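Long-range contact in ATP12 ATPase (Paracoccus denitrificans, PDB 2R31), which probably acts as a chaperone in the assembly of F1-ATPase: residues A[153-161]-A[179-187]. Numbering follows the deposited sequence.
Sequences KLRAEVASL and LILGLAVIR
Leu154, Val158 and Leu161 meet Leu179, Leu183 and Ile186 in a helix–helix packing within the largely helical part of this ATP12-family chaperone. The segment axes of helices 153-159 and 179-186 come no nearer than 12.0 Å and run at 42° to each other, a spacing that leaves the join to side chains. Two leucine methyls probe the first helix: Leu179 CD1 meets Val158 CG2 tip to tip at 3.7 Å, while its CD2 lies against Leu154 CB. Leu154 CD2 touches both Leu183 CD1 and Ile180 CD1, at 4.0 and 4.1 Å, and the Leu154 and Ile180 side chains cross at about a right angle. Helix 163-174 adds Leu166 against Val158 and Val173 against Leu179.

Alongside these methyls, Glu157 and Arg187 add a charged pair. With CG of Glu157 anti to its backbone nitrogen (chi1 -175°) and the chain bent at chi2, CG passes Leu183 CD2 and the carboxylate reaches Arg187. The arginine grips it side-on in a salt bridge: NE and NH1 both hydrogen-bond to Glu157 OE2 at 2.9 Å, each bond clearly bent because one acceptor serves two N-H groups. The two flat groups are 83° apart; OE2 stays near the guanidinium plane, but NH1 approaches from above the carboxylate plane. Leu161 CD2 meets Ile186 CD1 tip to tip at 3.9 Å, and Ile186 CD1 also lies over one guanidinium face, offset toward the rim. Replacing Arg187 with a leucine would probably leave the Glu157 carboxylate without its charged mate and break the water link to Ser160. That link depends on the Ser160 hydroxyl, which donates to Glu157 O at 2.7 Å and accepts from a water; the same water accepts from Arg187 NH1 at 3.0 Å, in the guanidinium plane.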
ATOM      1  N   LYS A 153      16.797   3.137 -11.696  1.00  7.22           N
ATOM      2  CA  LYS A 153      15.856   4.255 -11.609  1.00  7.49           C
ATOM      3  C   LYS A 153      14.710   3.922 -10.695  1.00  7.02           C
ATOM      4  O   LYS A 153      14.247   4.781  -9.920  1.00  8.05           O
ATOM      5  CB  LYS A 153      15.373   4.645 -12.992  1.00 10.45           C
ATOM      6  CG  LYS A 153      16.501   5.340 -13.804  1.00 15.48           C
ATOM      7  CD  LYS A 153      16.099   6.293 -14.856  1.00 25.73           C
ATOM      8  CE  LYS A 153      17.313   6.982 -15.427  1.00 29.78           C
ATOM      9  NZ  LYS A 153      17.483   7.093 -16.910  1.00 43.58           N
ATOM     10  N   LEU A 154      14.203   2.696 -10.766  1.00  7.37           N
ATOM     11  CA  LEU A 154      13.053   2.309  -9.935  1.00  7.50           C
ATOM     12  C   LEU A 154      13.472   2.180  -8.469  1.00  6.91           C
ATOM     13  O   LEU A 154      12.722   2.587  -7.570  1.00  7.97           O
ATOM     14  CB  LEU A 154      12.434   1.048 -10.493  1.00  7.88           C
ATOM     15  CG  LEU A 154      11.687   1.240 -11.816  1.00  8.35           C
ATOM     16  CD1 LEU A 154      11.330  -0.082 -12.457  1.00 10.05           C
ATOM     17  CD2 LEU A 154      10.441   2.123 -11.649  1.00 11.00           C
ATOM     18  N   ARG A 155      14.668   1.656  -8.189  1.00  7.25           N
ATOM     19  CA  ARG A 155      15.232   1.662  -6.839  0.58  7.43           C
ATOM     20  C   ARG A 155      15.287   3.071  -6.293  1.00  7.26           C
ATOM     21  O   ARG A 155      14.910   3.342  -5.131  1.00  7.81           O
ATOM     22  CB  ARG A 155      16.640   1.061  -6.770  0.58  8.46           C
ATOM     23  CG  ARG A 155      16.730  -0.447  -6.653  0.58  9.50           C
ATOM     24  CD  ARG A 155      16.428  -0.944  -5.222  0.58  8.30           C
ATOM     25  NE  ARG A 155      16.797  -2.359  -5.107  0.58  8.87           N
ATOM     26  CZ  ARG A 155      18.028  -2.787  -4.871  0.58  8.98           C
ATOM     27  NH1 ARG A 155      18.237  -4.105  -4.820  0.58 10.71           N
ATOM     28  NH2 ARG A 155      19.045  -1.963  -4.678  0.58  9.50           N
ATOM     29  N   ALA A 156      15.799   4.003  -7.108  1.00  7.23           N
ATOM     30  CA  ALA A 156      15.985   5.372  -6.639  1.00  8.01           C
ATOM     31  C   ALA A 156      14.647   6.029  -6.357  1.00  7.39           C
ATOM     32  O   ALA A 156      14.529   6.802  -5.386  1.00  8.41           O
ATOM     33  CB  ALA A 156      16.792   6.173  -7.665  1.00  9.72           C
ATOM     34  N   GLU A 157      13.651   5.775  -7.170  1.00  7.34           N
ATOM     35  CA  GLU A 157      12.332   6.339  -6.970  1.00  7.89           C
ATOM     36  C   GLU A 157      11.784   5.919  -5.623  1.00  6.77           C
ATOM     37  O   GLU A 157      11.279   6.739  -4.837  1.00  8.36           O
ATOM     38  CB  GLU A 157      11.398   5.922  -8.118  1.00  8.90           C
ATOM     39  CG  GLU A 157      10.048   6.573  -8.019  1.00  8.66           C
ATOM     40  CD  GLU A 157      10.034   8.046  -8.387  1.00 11.25           C
ATOM     41  OE1 GLU A 157      10.975   8.549  -8.992  1.00 18.08           O
ATOM     42  OE2 GLU A 157       9.018   8.713  -8.039  1.00 11.81           O
ATOM     43  N   VAL A 158      11.856   4.636  -5.299  1.00  6.84           N
ATOM     44  CA  VAL A 158      11.346   4.131  -4.015  1.00  6.41           C
ATOM     45  C   VAL A 158      12.145   4.694  -2.836  1.00  6.47           C
ATOM     46  O   VAL A 158      11.595   5.081  -1.809  1.00  7.02           O
ATOM     47  CB  VAL A 158      11.305   2.598  -4.018  1.00  6.29           C
ATOM     48  CG1 VAL A 158      10.902   2.071  -2.661  1.00  6.91           C
ATOM     49  CG2 VAL A 158      10.351   2.087  -5.087  1.00  7.12           C
ATOM     50  N   ALA A 159      13.468   4.731  -2.988  1.00  6.86           N
ATOM     51  CA  ALA A 159      14.342   5.200  -1.882  1.00  7.84           C
ATOM     52  C   ALA A 159      14.193   6.659  -1.639  1.00  8.19           C
ATOM     53  O   ALA A 159      14.616   7.131  -0.559  1.00 10.73           O
ATOM     54  CB  ALA A 159      15.789   4.824  -2.220  1.00  9.57           C
ATOM     55  N   SER A 160      13.590   7.421  -2.531  1.00  8.11           N
ATOM     56  CA  SER A 160      13.371   8.840  -2.353  1.00  9.91           C
ATOM     57  C   SER A 160      12.187   9.144  -1.430  1.00  9.64           C
ATOM     58  O   SER A 160      11.980  10.335  -1.106  1.00 12.95           O
ATOM     59  CB  SER A 160      13.124   9.528  -3.727  1.00 11.54           C
ATOM     60  OG  SER A 160      11.817   9.304  -4.250  1.00 11.65           O
ATOM     61  N   LEU A 161      11.393   8.153  -1.071  1.00  7.87           N
ATOM     62  CA  LEU A 161      10.200   8.374  -0.249  1.00  7.51           C
ATOM     63  C   LEU A 161      10.588   8.613   1.198  1.00  7.78           C
ATOM     64  O   LEU A 161      11.600   8.154   1.680  1.00  9.69           O
ATOM     65  CB  LEU A 161       9.305   7.152  -0.335  1.00  7.20           C
ATOM     66  CG  LEU A 161       8.732   6.923  -1.741  1.00  7.82           C
ATOM     67  CD1 LEU A 161       7.958   5.607  -1.765  1.00  9.05           C
ATOM     68  CD2 LEU A 161       7.856   8.055  -2.167  1.00 10.07           C
ATOM     69  N   LEU A 179       5.332  -3.064  -8.818  1.00  5.79           N
ATOM     70  CA  LEU A 179       5.848  -1.745  -8.453  1.00  5.33           C
ATOM     71  C   LEU A 179       5.215  -0.661  -9.285  1.00  5.37           C
ATOM     72  O   LEU A 179       4.944   0.427  -8.752  1.00  6.15           O
ATOM     73  CB  LEU A 179       7.395  -1.740  -8.614  1.00  5.98           C
ATOM     74  CG  LEU A 179       8.032  -0.406  -8.241  1.00  5.99           C
ATOM     75  CD1 LEU A 179       7.778  -0.008  -6.820  1.00  6.54           C
ATOM     76  CD2 LEU A 179       9.541  -0.495  -8.504  1.00  8.10           C
ATOM     77  N   ILE A 180       5.011  -0.898 -10.586  1.00  5.71           N
ATOM     78  CA  ILE A 180       4.432   0.150 -11.421  1.00  6.09           C
ATOM     79  C   ILE A 180       3.039   0.544 -10.938  1.00  5.76           C
ATOM     80  O   ILE A 180       2.726   1.747 -10.867  1.00  6.19           O
ATOM     81  CB  ILE A 180       4.442  -0.239 -12.894  1.00  7.38           C
ATOM     82  CG1 ILE A 180       5.868  -0.532 -13.396  1.00  8.83           C
ATOM     83  CG2 ILE A 180       3.757   0.825 -13.745  1.00  8.47           C
ATOM     84  CD1 ILE A 180       6.933   0.528 -13.017  1.00 11.41           C
ATOM     85  N   LEU A 181       2.180  -0.432 -10.615  1.00  5.75           N
ATOM     86  CA  LEU A 181       0.867  -0.045 -10.119  1.00  6.00           C
ATOM     87  C   LEU A 181       0.944   0.682  -8.809  1.00  5.70           C
ATOM     88  O   LEU A 181       0.181   1.642  -8.555  1.00  6.73           O
ATOM     89  CB  LEU A 181      -0.059  -1.259  -9.974  1.00  6.29           C
ATOM     90  CG  LEU A 181      -0.455  -1.976 -11.275  1.00  6.96           C
ATOM     91  CD1 LEU A 181      -1.336  -3.167 -10.943  1.00  8.01           C
ATOM     92  CD2 LEU A 181      -1.147  -1.045 -12.247  1.00  9.04           C
ATOM     93  N   GLY A 182       1.852   0.293  -7.901  1.00  5.67           N
ATOM     94  CA  GLY A 182       1.968   1.013  -6.651  1.00  5.78           C
ATOM     95  C   GLY A 182       2.452   2.455  -6.837  1.00  5.54           C
ATOM     96  O   GLY A 182       1.903   3.391  -6.243  1.00  5.81           O
ATOM     97  N   LEU A 183       3.497   2.616  -7.660  1.00  5.64           N
ATOM     98  CA  LEU A 183       3.986   3.960  -7.949  1.00  5.47           C
ATOM     99  C   LEU A 183       2.919   4.799  -8.654  1.00  5.60           C
ATOM    100  O   LEU A 183       2.797   5.994  -8.395  1.00  6.34           O
ATOM    101  CB  LEU A 183       5.274   3.935  -8.777  1.00  5.99           C
ATOM    102  CG  LEU A 183       6.491   3.365  -8.043  1.00  6.05           C
ATOM    103  CD1 LEU A 183       7.657   3.262  -8.999  1.00  7.30           C
ATOM    104  CD2 LEU A 183       6.862   4.168  -6.836  1.00  7.04           C
ATOM    105  N   ALA A 184       2.137   4.185  -9.555  1.00  5.71           N
ATOM    106  CA  ALA A 184       1.106   4.945 -10.255  1.00  6.03           C
ATOM    107  C   ALA A 184       0.061   5.458  -9.300  1.00  6.03           C
ATOM    108  O   ALA A 184      -0.490   6.557  -9.524  1.00  6.97           O
ATOM    109  CB  ALA A 184       0.494   4.080 -11.346  1.00  6.82           C
ATOM    110  N   VAL A 185      -0.239   4.741  -8.220  1.00  5.88           N
ATOM    111  CA  VAL A 185      -1.185   5.235  -7.222  1.00  6.02           C
ATOM    112  C   VAL A 185      -0.550   6.408  -6.473  1.00  6.01           C
ATOM    113  O   VAL A 185      -1.133   7.493  -6.356  1.00  7.93           O
ATOM    114  CB  VAL A 185      -1.657   4.128  -6.278  1.00  5.92           C
ATOM    115  CG1 VAL A 185      -2.486   4.742  -5.138  1.00  6.68           C
ATOM    116  CG2 VAL A 185      -2.441   3.080  -7.033  1.00  6.43           C
ATOM    117  N   ILE A 186       0.645   6.229  -5.897  1.00  5.80           N
ATOM    118  CA  ILE A 186       1.189   7.296  -5.057  1.00  6.27           C
ATOM    119  C   ILE A 186       1.560   8.531  -5.878  1.00  6.77           C
ATOM    120  O   ILE A 186       1.567   9.643  -5.334  1.00  7.77           O
ATOM    121  CB  ILE A 186       2.359   6.810  -4.172  1.00  6.25           C
ATOM    122  CG1 ILE A 186       3.590   6.404  -4.919  1.00  6.62           C
ATOM    123  CG2 ILE A 186       1.873   5.717  -3.209  1.00  6.62           C
ATOM    124  CD1 ILE A 186       4.874   6.433  -4.092  1.00  7.48           C
ATOM    125  N   ARG A 187       1.857   8.359  -7.174  1.00  6.65           N
ATOM    126  CA  ARG A 187       2.206   9.490  -8.069  1.00  7.94           C
ATOM    127  C   ARG A 187       0.979  10.060  -8.766  1.00  9.16           C
ATOM    128  O   ARG A 187       1.151  11.006  -9.566  1.00 12.15           O
ATOM    129  CB  ARG A 187       3.315   9.105  -9.029  1.00  8.91           C
ATOM    130  CG  ARG A 187       4.620   8.708  -8.362  1.00  8.43           C
ATOM    131  CD  ARG A 187       5.091   9.604  -7.255  1.00  8.89           C
ATOM    132  NE  ARG A 187       6.446   9.344  -6.815  1.00  9.45           N
ATOM    133  CZ  ARG A 187       6.961   9.840  -5.700  1.00  9.32           C
ATOM    134  NH1 ARG A 187       8.258   9.617  -5.439  1.00 10.57           N
ATOM    135  NH2 ARG A 187       6.224  10.543  -4.846  1.00  9.34           N
TER
HETATM  136  O   HOH W   1       9.658  11.144  -3.326  1.00 13.53           O